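Local structure of polyphosphate kinase (Porphyromonas gingivalis, 2O8R) at residues 536-542 with 562-568; 555-560 with 581-585; 652-656 with 667-671. The protein probably catalyses the reversible transfer of the terminal phosphate of ATP to a growing polyphosphate chain, as a magnesium-dependent kinase of the PPK1 family. The protein carries 3 engineered substitutions. One frame throughout, in Å; residues are numbered along the deposited sequence.

Interaction 1. Residues 536-542 with 562-568; sequences RGYMLLK and GVEIDLI
Gly537 to Lys542 pairs with Val563 to Ile568 as the two parallel strands of a beta-alpha-beta unit joined through helix 549-560; the axes of strands 538-542 and 564-568 run 4.7 Å apart at 10°. Five backbone hydrogen bonds set the register: Gly537 O accepts from Glu564 N, Met539 N donates to Glu564 O, Met539 O accepts from Asp566 N, and Leu541 binds Asp566 O through its N and Ile568 N through its O.

Polar side chains meet on the face of Tyr538, where Leu650 of helix 636-651 packs. Tyr538 OH donates to the anti lone pair of Asp566 OD2, 2.8 Å away, at the ring edge, with ring and carboxylate planes 80° apart. OD2 also forms a salt bridge with Arg586. At the start of the pairing, Arg536 NH2 stands 3.8 Å from Glu564 OE1, a long salt bridge. A water joins Lys542 NZ to Ile568 O, while NZ is further held by Glu596 and Gln649.

Apolar contacts make up the other face, which helices 549-560 and 516-532 pack against. Selenomethionine Met539, bent at chi3 (-78°), brings CE to 3.4 Å from Ile565 CD1. Leu541 and Leu567 lie side by side, CD1 to CD2 3.7 Å.

The Tyr538 face is thus mixed, with Leu540 and Ile568 among its polar groups; shared between hydroxyl and guanidinium, the buried Asp566 carboxylate is probably stabilised as an anion.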
loop_
_atom_site.group_PDB
_atom_site.type_symbol
_atom_site.label_atom_id
_atom_site.label_comp_id
_atom_site.label_asym_id
_atom_site.label_seq_id
_atom_site.Cartn_x
_atom_site.Cartn_y
_atom_site.Cartn_z
ATOM N N ARG A 536 -17.013 49.373 -17.829
ATOM C CA ARG A 536 -15.828 48.705 -17.291
ATOM C C ARG A 536 -15.702 47.288 -17.855
ATOM O O ARG A 536 -16.710 46.589 -18.015
ATOM C CB ARG A 536 -15.874 48.672 -15.754
ATOM C CG ARG A 536 -14.649 48.045 -15.136
ATOM C CD ARG A 536 -14.340 48.576 -13.751
ATOM N NE ARG A 536 -13.092 48.008 -13.237
ATOM C CZ ARG A 536 -12.998 46.848 -12.583
ATOM N NH1 ARG A 536 -14.084 46.118 -12.351
ATOM N NH2 ARG A 536 -11.817 46.415 -12.153
ATOM N N GLY A 537 -14.472 46.886 -18.180
ATOM C CA GLY A 537 -14.190 45.541 -18.685
ATOM C C GLY A 537 -13.193 44.818 -17.802
ATOM O O GLY A 537 -11.997 45.130 -17.806
ATOM N N TYR A 538 -13.676 43.846 -17.039
ATOM C CA TYR A 538 -12.815 43.159 -16.075
ATOM C C TYR A 538 -12.960 41.637 -16.098
ATOM O O TYR A 538 -14.054 41.103 -16.344
ATOM C CB TYR A 538 -13.076 43.693 -14.666
ATOM C CG TYR A 538 -12.145 43.124 -13.638
ATOM C CD1 TYR A 538 -10.786 43.446 -13.653
ATOM C CD2 TYR A 538 -12.614 42.245 -12.658
ATOM C CE1 TYR A 538 -9.918 42.924 -12.721
ATOM C CE2 TYR A 538 -11.753 41.713 -11.715
ATOM C CZ TYR A 538 -10.407 42.052 -11.754
ATOM O OH TYR A 538 -9.555 41.536 -10.815
HETATM N N MSE A 539 -11.846 40.945 -15.848
HETATM C CA MSE A 539 -11.822 39.479 -15.746
HETATM C C MSE A 539 -10.931 39.066 -14.607
HETATM O O MSE A 539 -9.843 39.624 -14.422
HETATM C CB MSE A 539 -11.304 38.840 -17.029
HETATM C CG MSE A 539 -12.266 38.965 -18.181
HETATM SE SE MSE A 539 -11.756 37.971 -19.758
HETATM C CE MSE A 539 -10.404 39.121 -20.492
ATOM N N LEU A 540 -11.392 38.086 -13.842
ATOM C CA LEU A 540 -10.583 37.506 -12.784
ATOM C C LEU A 540 -10.528 36.018 -13.035
ATOM O O LEU A 540 -11.544 35.334 -12.954
ATOM C CB LEU A 540 -11.173 37.839 -11.414
ATOM C CG LEU A 540 -10.428 37.494 -10.116
ATOM C CD1 LEU A 540 -8.917 37.391 -10.262
ATOM C CD2 LEU A 540 -10.776 38.502 -9.045
ATOM N N LEU A 541 -9.334 35.529 -13.362
ATOM C CA LEU A 541 -9.164 34.161 -13.840
ATOM C C LEU A 541 -8.085 33.406 -13.052
ATOM O O LEU A 541 -6.932 33.832 -13.003
ATOM C CB LEU A 541 -8.771 34.193 -15.305
ATOM C CG LEU A 541 -9.662 34.796 -16.375
ATOM C CD1 LEU A 541 -8.864 34.770 -17.657
ATOM C CD2 LEU A 541 -10.950 33.998 -16.524
ATOM N N LYS A 542 -8.460 32.285 -12.436
ATOM C CA LYS A 542 -7.511 31.488 -11.659
ATOM C C LYS A 542 -7.436 30.062 -12.167
ATOM O O LYS A 542 -8.454 29.389 -12.266
ATOM C CB LYS A 542 -7.902 31.465 -10.198
ATOM C CG LYS A 542 -7.056 30.533 -9.348
ATOM C CD LYS A 542 -7.549 30.508 -7.904
ATOM C CE LYS A 542 -6.733 29.571 -7.092
ATOM N NZ LYS A 542 -5.476 30.259 -6.799
ATOM N N GLY A 562 -8.635 47.430 -24.047
ATOM C CA GLY A 562 -8.953 48.096 -22.796
ATOM C C GLY A 562 -9.592 47.236 -21.709
ATOM O O GLY A 562 -9.951 47.760 -20.647
ATOM N N VAL A 563 -9.742 45.929 -21.947
ATOM C CA VAL A 563 -10.202 45.016 -20.884
ATOM C C VAL A 563 -9.060 44.714 -19.895
ATOM O O VAL A 563 -7.971 44.302 -20.299
ATOM C CB VAL A 563 -10.798 43.679 -21.440
ATOM C CG1 VAL A 563 -11.377 42.835 -20.313
ATOM C CG2 VAL A 563 -11.865 43.935 -22.525
ATOM N N GLU A 564 -9.317 44.940 -18.607
ATOM C CA GLU A 564 -8.360 44.645 -17.531
ATOM C C GLU A 564 -8.448 43.191 -17.059
ATOM O O GLU A 564 -9.544 42.657 -16.832
ATOM C CB GLU A 564 -8.633 45.535 -16.332
ATOM C CG GLU A 564 -8.228 46.972 -16.487
ATOM C CD GLU A 564 -8.174 47.685 -15.147
ATOM O OE1 GLU A 564 -8.639 47.105 -14.132
ATOM O OE2 GLU A 564 -7.654 48.820 -15.110
ATOM N N ILE A 565 -7.289 42.558 -16.895
ATOM C CA ILE A 565 -7.241 41.138 -16.552
ATOM C C ILE A 565 -6.313 40.795 -15.367
ATOM O O ILE A 565 -5.113 41.107 -15.384
ATOM C CB ILE A 565 -6.846 40.269 -17.782
ATOM C CG1 ILE A 565 -7.572 40.732 -19.053
ATOM C CG2 ILE A 565 -7.143 38.803 -17.504
ATOM C CD1 ILE A 565 -7.118 40.042 -20.323
ATOM N N ASP A 566 -6.882 40.150 -14.348
ATOM C CA ASP A 566 -6.093 39.509 -13.301
ATOM C C ASP A 566 -6.039 37.993 -13.491
ATOM O O ASP A 566 -7.065 37.311 -13.429
ATOM C CB ASP A 566 -6.676 39.815 -11.931
ATOM C CG ASP A 566 -6.007 40.981 -11.261
ATOM O OD1 ASP A 566 -4.762 41.004 -11.174
ATOM O OD2 ASP A 566 -6.736 41.878 -10.801
ATOM N N LEU A 567 -4.836 37.483 -13.726
ATOM C CA LEU A 567 -4.587 36.057 -13.827
ATOM C C LEU A 567 -3.912 35.582 -12.566
ATOM O O LEU A 567 -2.907 36.149 -12.153
ATOM C CB LEU A 567 -3.656 35.749 -14.995
ATOM C CG LEU A 567 -4.249 35.833 -16.400
ATOM C CD1 LEU A 567 -3.153 35.720 -17.437
ATOM C CD2 LEU A 567 -5.274 34.740 -16.605
ATOM N N ILE A 568 -4.465 34.541 -11.953
ATOM C CA ILE A 568 -3.806 33.851 -10.849
ATOM C C ILE A 568 -3.475 32.427 -11.325
ATOM O O ILE A 568 -4.327 31.527 -11.320
ATOM C CB ILE A 568 -4.680 33.868 -9.580
ATOM C CG1 ILE A 568 -5.047 35.306 -9.201
ATOM C CG2 ILE A 568 -3.967 33.207 -8.426
ATOM C CD1 ILE A 568 -5.965 35.420 -7.990
HETATM O O HOH W 1 -4.042 29.763 -9.163
#

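Interaction 2. Residues 555-560 with 581-585; sequences LYRASE and QSRNI
Ser559 and Asn584 grip each other twice. Asn584 N donates to Ser559 OG (2.8 Å, N-H...O 155°), and Asn584 ND2 donates to Ser559 O, also at 2.8 Å but less straight at 143°. The backbone oxygen lies slightly out of the Asn584 amide plane. Ser559 can reach the turn because its OG is swung opposite its own backbone N (chi1 -179°), which carries the hydroxyl out from the helix. Alongside, Ser559 CB rests on Ile585 CG1 at 3.7 Å and on Gln581 O at 3.3 Å.

Around this pair, Tyr556 meets the loop with its ring edge: Ser582 CB lies in the ring plane, 3.8 Å from Tyr556 CE1, and Gln581 O is close to the same edge. Glu560 and Gln581 run side by side in the same direction, with carboxylate and amide planes nearly parallel; Glu560 OE2 sits 3.6 Å from Gln581 CG, while OE1 is bonded to Tyr8.

A second shell positions these groups. Ser582 to Ile585 is a type I beta turn, closed by Ile585 N on Ser582 O, and it presents Asn584 N to the serine. Ser582 OG is tied to Met579 and Val576, Tyr556 OH is bonded to Val576 N, and the Tyr556 ring meets that of Tyr8.

The contact therefore seats the last turns of helix 549-560 against the turn leading into strand 585-589, while Leu555 and Ala558 face strand 538-543 and Ile585 packs on strand 564-569.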
loop_
_atom_site.group_PDB
_atom_site.type_symbol
_atom_site.label_atom_id
_atom_site.label_comp_id
_atom_site.label_asym_id
_atom_site.label_seq_id
_atom_site.Cartn_x
_atom_site.Cartn_y
_atom_site.Cartn_z
ATOM N N LEU A 555 -6.974 36.887 -25.004
ATOM C CA LEU A 555 -6.702 37.655 -23.805
ATOM C C LEU A 555 -5.904 38.895 -24.155
ATOM O O LEU A 555 -6.225 39.992 -23.690
ATOM C CB LEU A 555 -5.964 36.806 -22.774
ATOM C CG LEU A 555 -6.740 35.618 -22.211
ATOM C CD1 LEU A 555 -5.815 34.733 -21.387
ATOM C CD2 LEU A 555 -7.951 36.071 -21.396
ATOM N N TYR A 556 -4.880 38.708 -24.987
ATOM C CA TYR A 556 -4.070 39.806 -25.508
ATOM C C TYR A 556 -4.936 40.838 -26.228
ATOM O O TYR A 556 -4.767 42.050 -26.037
ATOM C CB TYR A 556 -3.040 39.285 -26.495
ATOM C CG TYR A 556 -1.818 38.632 -25.890
ATOM C CD1 TYR A 556 -1.173 39.190 -24.790
ATOM C CD2 TYR A 556 -1.280 37.470 -26.449
ATOM C CE1 TYR A 556 -0.034 38.595 -24.251
ATOM C CE2 TYR A 556 -0.139 36.885 -25.929
ATOM C CZ TYR A 556 0.470 37.446 -24.831
ATOM O OH TYR A 556 1.584 36.851 -24.319
ATOM N N ARG A 557 -5.862 40.353 -27.054
ATOM C CA ARG A 557 -6.797 41.238 -27.729
ATOM C C ARG A 557 -7.734 41.947 -26.751
ATOM O O ARG A 557 -8.086 43.107 -26.968
ATOM C CB ARG A 557 -7.607 40.497 -28.784
ATOM C CG ARG A 557 -6.827 40.065 -30.021
ATOM C CD ARG A 557 -7.688 39.183 -30.924
ATOM N NE ARG A 557 -9.102 39.539 -30.790
ATOM C CZ ARG A 557 -10.076 38.705 -30.421
ATOM N NH1 ARG A 557 -9.823 37.422 -30.169
ATOM N NH2 ARG A 557 -11.316 39.164 -30.320
ATOM N N ALA A 558 -8.130 41.263 -25.682
ATOM C CA ALA A 558 -8.969 41.888 -24.664
ATOM C C ALA A 558 -8.191 42.999 -23.977
ATOM O O ALA A 558 -8.711 44.090 -23.778
ATOM C CB ALA A 558 -9.455 40.866 -23.660
ATOM N N SER A 559 -6.930 42.729 -23.654
ATOM C CA SER A 559 -6.052 43.733 -23.055
ATOM C C SER A 559 -5.933 44.955 -23.963
ATOM O O SER A 559 -6.248 46.081 -23.550
ATOM C CB SER A 559 -4.668 43.139 -22.792
ATOM O OG SER A 559 -3.809 44.085 -22.183
ATOM N N GLU A 560 -5.498 44.711 -25.201
ATOM C CA GLU A 560 -5.429 45.726 -26.254
ATOM C C GLU A 560 -6.706 46.556 -26.340
ATOM O O GLU A 560 -6.644 47.770 -26.511
ATOM C CB GLU A 560 -5.167 45.057 -27.609
ATOM C CG GLU A 560 -3.716 44.636 -27.842
ATOM C CD GLU A 560 -3.537 43.738 -29.048
ATOM O OE1 GLU A 560 -4.535 43.133 -29.499
ATOM O OE2 GLU A 560 -2.394 43.630 -29.552
ATOM N N GLN A 581 0.944 44.317 -25.623
ATOM C CA GLN A 581 -0.252 43.509 -25.902
ATOM C C GLN A 581 -0.925 42.968 -24.644
ATOM O O GLN A 581 -2.041 42.450 -24.703
ATOM C CB GLN A 581 0.078 42.359 -26.851
ATOM C CG GLN A 581 0.787 42.794 -28.130
ATOM C CD GLN A 581 2.304 42.643 -28.073
ATOM O OE1 GLN A 581 2.885 41.936 -28.885
ATOM N NE2 GLN A 581 2.945 43.318 -27.129
ATOM N N SER A 582 -0.232 43.102 -23.516
ATOM C CA SER A 582 -0.676 42.587 -22.234
ATOM C C SER A 582 -0.648 43.710 -21.206
ATOM O O SER A 582 -0.635 43.471 -19.991
ATOM C CB SER A 582 0.237 41.444 -21.787
ATOM O OG SER A 582 1.507 41.931 -21.372
ATOM N N ARG A 583 -0.646 44.938 -21.719
ATOM C CA ARG A 583 -0.567 46.147 -20.911
ATOM C C ARG A 583 -1.612 46.195 -19.800
ATOM O O ARG A 583 -1.333 46.691 -18.717
ATOM C CB ARG A 583 -0.615 47.381 -21.827
ATOM C CG ARG A 583 -1.274 48.646 -21.274
ATOM C CD ARG A 583 -0.936 49.891 -22.115
ATOM N NE ARG A 583 -0.800 49.613 -23.548
ATOM C CZ ARG A 583 0.340 49.703 -24.231
ATOM N NH1 ARG A 583 1.466 50.068 -23.625
ATOM N NH2 ARG A 583 0.357 49.428 -25.528
ATOM N N ASN A 584 -2.797 45.660 -20.059
ATOM C CA ASN A 584 -3.854 45.635 -19.049
ATOM C C ASN A 584 -3.979 44.331 -18.272
ATOM O O ASN A 584 -4.995 44.102 -17.612
ATOM C CB ASN A 584 -5.189 45.956 -19.695
ATOM C CG ASN A 584 -5.279 47.384 -20.122
ATOM O OD1 ASN A 584 -4.807 48.273 -19.421
ATOM N ND2 ASN A 584 -5.880 47.624 -21.280
ATOM N N ILE A 585 -2.953 43.482 -18.351
ATOM C CA ILE A 585 -2.960 42.204 -17.650
ATOM C C ILE A 585 -1.978 42.182 -16.480
ATOM O O ILE A 585 -0.831 42.607 -16.619
ATOM C CB ILE A 585 -2.672 41.030 -18.613
ATOM C CG1 ILE A 585 -3.497 41.192 -19.895
ATOM C CG2 ILE A 585 -2.985 39.685 -17.932
ATOM C CD1 ILE A 585 -3.409 40.046 -20.871
#

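Interaction 3. Residues 652-656 with 667-671; sequences DNIKA and YKHNS
His669 approaches the 652-656 loop with the edge of its imidazole. ND1 donates to Asn653 O at 2.9 Å, and the bond is nearly straight (170°), with the acceptor only 5° out of the ring plane; the donor itself is tilted out of the plane of the Asn653 C=O. The neighbouring ring atom CE1 lies 3.2 Å from Ile654 O, so two successive carbonyl oxygens line one edge of the imidazole. Tyr667 CB sits over the centre of one face of the same ring, which probably helps to hold it.

Tyr667 is turned obliquely to the carbonyls of Ile654, Lys655 and Ala656; its CD1 and CE1 both come within 3.8 Å of Ile654 O, and its ring packs on Arg23 and Met26 of helix 13-29. Beside it, Lys668 N donates to Ala656 O at 3.0 Å, and Lys668 CD lies 3.8 Å from Ala656 CB. A bend at chi3 (63°) turns the end of the lysine to a water that also donates to Asp652 O; NZ is bonded to Thr588 as well. Asn653 OD1 is turned to Val676 N.

The contact joins the loop between helix 636-651 and strand 657-659 to the chain leaving edge strand 665-667. Asp652 helps to shape that loop: its OD2 accepts from the backbone N of Ile654, Lys655 and Ala656, an Asx turn and Asx motif together. Lys655 N meets the syn lone pair of OD2, whereas the other two donors come from above the carboxylate plane. With three N-H groups on one oxygen, the carboxylate is probably held as an anion, and the curl it supports is consistent with Asn653 O and Ala656 O facing His669 and Lys668.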
loop_
_atom_site.group_PDB
_atom_site.type_symbol
_atom_site.label_atom_id
_atom_site.label_comp_id
_atom_site.label_asym_id
_atom_site.label_seq_id
_atom_site.Cartn_x
_atom_site.Cartn_y
_atom_site.Cartn_z
ATOM N N ASP A 652 -2.888 39.333 -1.231
ATOM C CA ASP A 652 -1.734 38.652 -0.612
ATOM C C ASP A 652 -0.424 39.370 -0.858
ATOM O O ASP A 652 0.013 39.496 -2.005
ATOM C CB ASP A 652 -1.584 37.221 -1.135
ATOM C CG ASP A 652 -0.452 36.439 -0.430
ATOM O OD1 ASP A 652 -0.762 35.435 0.223
ATOM O OD2 ASP A 652 0.740 36.814 -0.509
ATOM N N ASN A 653 0.210 39.814 0.220
ATOM C CA ASN A 653 1.562 40.385 0.141
ATOM C C ASN A 653 2.659 39.555 0.809
ATOM O O ASN A 653 3.746 40.082 1.044
ATOM C CB ASN A 653 1.591 41.793 0.743
ATOM C CG ASN A 653 0.861 41.880 2.067
ATOM O OD1 ASN A 653 0.647 40.880 2.745
ATOM N ND2 ASN A 653 0.469 43.084 2.440
ATOM N N ILE A 654 2.387 38.287 1.135
ATOM C CA ILE A 654 3.402 37.467 1.819
ATOM C C ILE A 654 3.952 36.320 0.970
ATOM O O ILE A 654 5.152 36.110 0.933
ATOM C CB ILE A 654 2.962 37.018 3.249
ATOM C CG1 ILE A 654 3.435 38.033 4.267
ATOM C CG2 ILE A 654 3.633 35.739 3.664
ATOM C CD1 ILE A 654 2.468 39.106 4.526
ATOM N N LYS A 655 3.081 35.607 0.273
ATOM C CA LYS A 655 3.502 34.478 -0.555
ATOM C C LYS A 655 3.410 34.786 -2.038
ATOM O O LYS A 655 4.196 34.261 -2.826
ATOM C CB LYS A 655 2.685 33.210 -0.228
ATOM C CG LYS A 655 3.003 32.615 1.159
ATOM C CD LYS A 655 4.511 32.503 1.363
ATOM C CE LYS A 655 4.875 32.059 2.760
ATOM N NZ LYS A 655 4.856 30.574 2.909
ATOM N N ALA A 656 2.447 35.633 -2.405
ATOM C CA ALA A 656 2.145 35.924 -3.809
ATOM C C ALA A 656 3.319 36.510 -4.534
ATOM O O ALA A 656 4.057 37.342 -3.989
ATOM C CB ALA A 656 0.954 36.870 -3.939
ATOM N N TYR A 667 8.188 38.731 -5.455
ATOM C CA TYR A 667 7.311 38.815 -4.280
ATOM C C TYR A 667 6.603 40.153 -4.218
ATOM O O TYR A 667 7.230 41.211 -4.312
ATOM C CB TYR A 667 8.091 38.657 -2.965
ATOM C CG TYR A 667 8.440 37.258 -2.534
ATOM C CD1 TYR A 667 7.472 36.393 -2.014
ATOM C CD2 TYR A 667 9.753 36.808 -2.604
ATOM C CE1 TYR A 667 7.809 35.101 -1.607
ATOM C CE2 TYR A 667 10.099 35.517 -2.202
ATOM C CZ TYR A 667 9.130 34.671 -1.705
ATOM O OH TYR A 667 9.501 33.401 -1.307
ATOM N N LYS A 668 5.298 40.099 -4.015
ATOM C CA LYS A 668 4.491 41.299 -3.895
ATOM C C LYS A 668 4.490 41.895 -2.483
ATOM O O LYS A 668 3.447 42.328 -1.997
ATOM C CB LYS A 668 3.085 40.982 -4.377
ATOM C CG LYS A 668 3.121 40.415 -5.796
ATOM C CD LYS A 668 1.806 39.796 -6.226
ATOM C CE LYS A 668 0.708 40.824 -6.259
ATOM N NZ LYS A 668 -0.473 40.260 -6.969
ATOM N N HIS A 669 5.664 41.924 -1.843
ATOM C CA HIS A 669 5.811 42.418 -0.468
ATOM C C HIS A 669 5.568 43.907 -0.387
ATOM O O HIS A 669 5.957 44.638 -1.292
ATOM C CB HIS A 669 7.224 42.156 0.057
ATOM C CG HIS A 669 7.547 40.709 0.230
ATOM N ND1 HIS A 669 6.583 39.758 0.493
ATOM C CD2 HIS A 669 8.730 40.054 0.202
ATOM C CE1 HIS A 669 7.156 38.572 0.591
ATOM N NE2 HIS A 669 8.458 38.724 0.423
ATOM N N ASN A 670 4.962 44.357 0.711
ATOM C CA ASN A 670 4.675 45.778 0.891
ATOM C C ASN A 670 4.429 46.183 2.348
ATOM O O ASN A 670 3.291 46.177 2.815
ATOM C CB ASN A 670 3.476 46.160 0.027
ATOM C CG ASN A 670 3.311 47.659 -0.130
ATOM O OD1 ASN A 670 3.308 48.415 0.846
ATOM N ND2 ASN A 670 3.140 48.093 -1.369
ATOM N N SER A 671 5.497 46.575 3.040
ATOM C CA SER A 671 5.448 46.945 4.459
ATOM C C SER A 671 4.374 47.977 4.799
ATOM O O SER A 671 3.799 47.937 5.889
ATOM C CB SER A 671 6.803 47.483 4.923
ATOM O OG SER A 671 7.842 46.572 4.641
HETATM O O HOH W 2 -1.367 39.036 -4.278
#

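All three contacts lie within C-terminal domain 2 (PLD clan), on or beside one mixed sheet, in which strands 538-543, 564-569, 585-589, 657-659 and 665-667 are successive neighbours. Interactions 1 and 2 have centres 9 Å apart and interleave along the chain: helix 549-560 crosses between the two parallel strands, and Ile565 N probably bonds to Asn584 O, passing the pairing on to the next strand. Interaction 3 follows in sequence, its centre 20 Å from interaction 1 and 24 Å from interaction 2, without touching either. Interactions 1 and 2 thus form one continuous part of the alpha/beta core, while interaction 3 lies by edge strand 665-667, connected through the intervening strands.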